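PDB 1R6V: subtilisin-like serine protease from Fervidobacterium pennivorans, which degrades keratin into peptides as a calcium-binding serine protease of the subtilisin family, letting the bacterium grow on native feathers. Local coordinates for residues 450-455 against 550-555. The protein carries 1 engineered substitution. Residues are numbered along the deposited sequence; the frame is centred on the assembly and turned at random.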
ATOM      1  N   PHE A 450      -3.083 -16.119   0.312  1.00 15.39           N
ATOM      2  CA  PHE A 450      -2.405 -16.742  -0.820  1.00 13.87           C
ATOM      3  C   PHE A 450      -1.062 -16.017  -0.884  1.00 14.69           C
ATOM      4  O   PHE A 450      -1.017 -14.801  -0.723  1.00 13.07           O
ATOM      5  CB  PHE A 450      -3.168 -16.502  -2.130  1.00 13.90           C
ATOM      6  CG  PHE A 450      -2.441 -16.998  -3.340  1.00 13.21           C
ATOM      7  CD1 PHE A 450      -2.194 -18.361  -3.508  1.00 12.85           C
ATOM      8  CD2 PHE A 450      -1.959 -16.096  -4.294  1.00 13.87           C
ATOM      9  CE1 PHE A 450      -1.471 -18.824  -4.608  1.00 14.64           C
ATOM     10  CE2 PHE A 450      -1.236 -16.538  -5.398  1.00 14.34           C
ATOM     11  CZ  PHE A 450      -0.987 -17.904  -5.561  1.00 15.28           C
ATOM     12  N   GLN A 451       0.026 -16.748  -1.091  1.00 14.18           N
ATOM     13  CA  GLN A 451       1.330 -16.082  -1.185  1.00 17.41           C
ATOM     14  C   GLN A 451       2.071 -16.501  -2.431  1.00 16.85           C
ATOM     15  O   GLN A 451       1.917 -17.626  -2.906  1.00 16.36           O
ATOM     16  CB  GLN A 451       2.212 -16.420   0.015  1.00 20.10           C
ATOM     17  CG  GLN A 451       1.714 -15.903   1.353  1.00 25.54           C
ATOM     18  CD  GLN A 451       2.721 -16.131   2.469  1.00 27.70           C
ATOM     19  OE1 GLN A 451       3.521 -17.066   2.415  1.00 31.22           O
ATOM     20  NE2 GLN A 451       2.679 -15.281   3.491  1.00 31.90           N
ATOM     21  N   VAL A 452       2.862 -15.580  -2.978  1.00 16.31           N
ATOM     22  CA  VAL A 452       3.708 -15.887  -4.120  1.00 16.12           C
ATOM     23  C   VAL A 452       5.098 -15.616  -3.545  1.00 16.88           C
ATOM     24  O   VAL A 452       5.368 -14.527  -3.040  1.00 17.19           O
ATOM     25  CB  VAL A 452       3.421 -14.985  -5.359  1.00 17.43           C
ATOM     26  CG1 VAL A 452       4.425 -15.306  -6.478  1.00 17.26           C
ATOM     27  CG2 VAL A 452       1.991 -15.250  -5.882  1.00 17.00           C
ATOM     28  N   VAL A 453       5.948 -16.635  -3.569  1.00 16.69           N
ATOM     29  CA  VAL A 453       7.303 -16.530  -3.034  1.00 17.68           C
ATOM     30  C   VAL A 453       8.285 -16.632  -4.193  1.00 18.14           C
ATOM     31  O   VAL A 453       8.365 -17.672  -4.841  1.00 18.17           O
ATOM     32  CB  VAL A 453       7.600 -17.675  -2.042  1.00 19.32           C
ATOM     33  CG1 VAL A 453       8.937 -17.428  -1.349  1.00 20.99           C
ATOM     34  CG2 VAL A 453       6.475 -17.789  -1.006  1.00 20.49           C
ATOM     35  N   VAL A 454       9.024 -15.554  -4.453  1.00 17.75           N
ATOM     36  CA  VAL A 454      10.001 -15.525  -5.556  1.00 18.52           C
ATOM     37  C   VAL A 454      11.404 -15.609  -4.958  1.00 18.70           C
ATOM     38  O   VAL A 454      11.744 -14.824  -4.081  1.00 18.83           O
ATOM     39  CB  VAL A 454       9.877 -14.210  -6.371  1.00 18.39           C
ATOM     40  CG1 VAL A 454      10.781 -14.256  -7.617  1.00 16.80           C
ATOM     41  CG2 VAL A 454       8.420 -13.983  -6.776  1.00 19.02           C
ATOM     42  N   THR A 455      12.211 -16.560  -5.429  1.00 19.54           N
ATOM     43  CA  THR A 455      13.570 -16.742  -4.914  1.00 19.88           C
ATOM     44  C   THR A 455      14.534 -16.887  -6.079  1.00 19.39           C
ATOM     45  O   THR A 455      14.115 -16.858  -7.234  1.00 19.74           O
ATOM     46  CB  THR A 455      13.698 -18.025  -4.075  1.00 19.87           C
ATOM     47  OG1 THR A 455      13.349 -19.153  -4.887  1.00 22.83           O
ATOM     48  CG2 THR A 455      12.780 -17.979  -2.867  1.00 19.81           C
ATOM     49  N   LEU A 550       2.395 -20.090  -4.305  1.00 19.05           N
ATOM     50  CA  LEU A 550       2.998 -20.295  -5.620  1.00 20.93           C
ATOM     51  C   LEU A 550       4.467 -19.932  -5.437  1.00 21.05           C
ATOM     52  O   LEU A 550       4.776 -18.831  -4.985  1.00 17.88           O
ATOM     53  CB  LEU A 550       2.378 -19.354  -6.656  1.00 22.26           C
ATOM     54  CG  LEU A 550       2.506 -19.644  -8.160  1.00 27.54           C
ATOM     55  CD1 LEU A 550       2.720 -18.344  -8.885  1.00 24.73           C
ATOM     56  CD2 LEU A 550       3.619 -20.614  -8.465  1.00 26.23           C
ATOM     57  N   ASN A 551       5.360 -20.860  -5.771  1.00 20.72           N
ATOM     58  CA  ASN A 551       6.792 -20.618  -5.635  1.00 22.27           C
ATOM     59  C   ASN A 551       7.368 -20.362  -7.014  1.00 22.77           C
ATOM     60  O   ASN A 551       7.103 -21.112  -7.952  1.00 21.96           O
ATOM     61  CB  ASN A 551       7.498 -21.831  -5.014  1.00 23.54           C
ATOM     62  CG  ASN A 551       6.947 -22.195  -3.653  1.00 26.11           C
ATOM     63  OD1 ASN A 551       7.000 -21.399  -2.719  1.00 26.99           O
ATOM     64  ND2 ASN A 551       6.407 -23.408  -3.534  1.00 28.94           N
ATOM     65  N   VAL A 552       8.158 -19.298  -7.130  1.00 21.69           N
ATOM     66  CA  VAL A 552       8.773 -18.930  -8.395  1.00 22.47           C
ATOM     67  C   VAL A 552      10.287 -18.889  -8.200  1.00 23.93           C
ATOM     68  O   VAL A 552      10.784 -18.322  -7.224  1.00 22.76           O
ATOM     69  CB  VAL A 552       8.270 -17.537  -8.861  1.00 21.00           C
ATOM     70  CG1 VAL A 552       8.911 -17.166 -10.184  1.00 21.85           C
ATOM     71  CG2 VAL A 552       6.750 -17.543  -8.990  1.00 21.85           C
ATOM     72  N   ASN A 553      11.018 -19.519  -9.113  1.00 25.22           N
ATOM     73  CA  ASN A 553      12.471 -19.538  -9.024  1.00 26.81           C
ATOM     74  C   ASN A 553      13.073 -18.831 -10.227  1.00 25.89           C
ATOM     75  O   ASN A 553      12.968 -19.306 -11.358  1.00 25.23           O
ATOM     76  CB  ASN A 553      12.977 -20.981  -8.957  1.00 30.43           C
ATOM     77  CG  ASN A 553      12.544 -21.687  -7.690  1.00 33.29           C
ATOM     78  OD1 ASN A 553      13.089 -21.446  -6.615  1.00 36.68           O
ATOM     79  ND2 ASN A 553      11.550 -22.554  -7.807  1.00 36.76           N
ATOM     80  N   PHE A 554      13.690 -17.682  -9.978  1.00 22.65           N
ATOM     81  CA  PHE A 554      14.323 -16.913 -11.035  1.00 21.21           C
ATOM     82  C   PHE A 554      15.680 -17.536 -11.365  1.00 20.31           C
ATOM     83  O   PHE A 554      16.276 -18.232 -10.538  1.00 18.64           O
ATOM     84  CB  PHE A 554      14.540 -15.455 -10.576  1.00 21.36           C
ATOM     85  CG  PHE A 554      13.345 -14.551 -10.780  1.00 21.61           C
ATOM     86  CD1 PHE A 554      12.198 -15.007 -11.423  1.00 20.34           C
ATOM     87  CD2 PHE A 554      13.389 -13.223 -10.368  1.00 18.34           C
ATOM     88  CE1 PHE A 554      11.116 -14.161 -11.662  1.00 20.49           C
ATOM     89  CE2 PHE A 554      12.311 -12.366 -10.604  1.00 20.69           C
ATOM     90  CZ  PHE A 554      11.170 -12.835 -11.253  1.00 19.23           C
ATOM     91  N   ASN A 555      16.141 -17.297 -12.587  1.00 21.10           N
ATOM     92  CA  ASN A 555      17.453 -17.759 -13.035  1.00 22.46           C
ATOM     93  C   ASN A 555      17.984 -16.704 -14.001  1.00 20.57           C
ATOM     94  O   ASN A 555      17.225 -15.892 -14.520  1.00 21.23           O
ATOM     95  CB  ASN A 555      17.382 -19.132 -13.731  1.00 25.17           C
ATOM     96  CG  ASN A 555      16.466 -19.140 -14.948  1.00 27.22           C
ATOM     97  OD1 ASN A 555      16.629 -18.358 -15.875  1.00 29.33           O
ATOM     98  ND2 ASN A 555      15.496 -20.044 -14.944  1.00 30.80           N
TER
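Val453 and Val552 sit at the middle of a parallel ladder in which each strand bonds through alternate residues. Leu550 N donates to Gln451 O at 2.9 Å, and Leu550 O takes Val453 N. Val453 O then receives Val552 N at 2.8 Å, the donor tilted 22° from the carbonyl plane, before Val552 O accepts Thr455 N. The last rung, Phe554 N to Thr455 O at 2.9 Å, carries the pairing just past the end of strand 549-553. Between these bonds run weaker CA-H...O contacts, such as Val452 CA to Leu550 O at 3.2 Å.

Apolar packing gathers on the face bearing Val452, Val454, Leu550 and Val552. Phe450 CZ lies 3.8 Å from Leu550 CB, while Val452 CG1 meets Val552 CG2 at 4.1 Å. Val454 turns CG1 away from its own backbone N (chi1 -173°), which sets this methyl squarely over the centre of the Phe554 ring, 3.8 Å from the centroid, a CH-pi contact. Phe669 stacks edge-to-face with the same ring. A serine at Phe554 would probably leave the Val454 methyl without its aromatic platform and open a gap beside Val466 and Val502.

This apolar face meets strands 466-471, 496-505 and 535-543 of a second sheet, the face-to-face packing of a beta sandwich, here the Ig-like domain, whose strand 446-455 pairs antiparallel with 487-494 and parallel with 549-553.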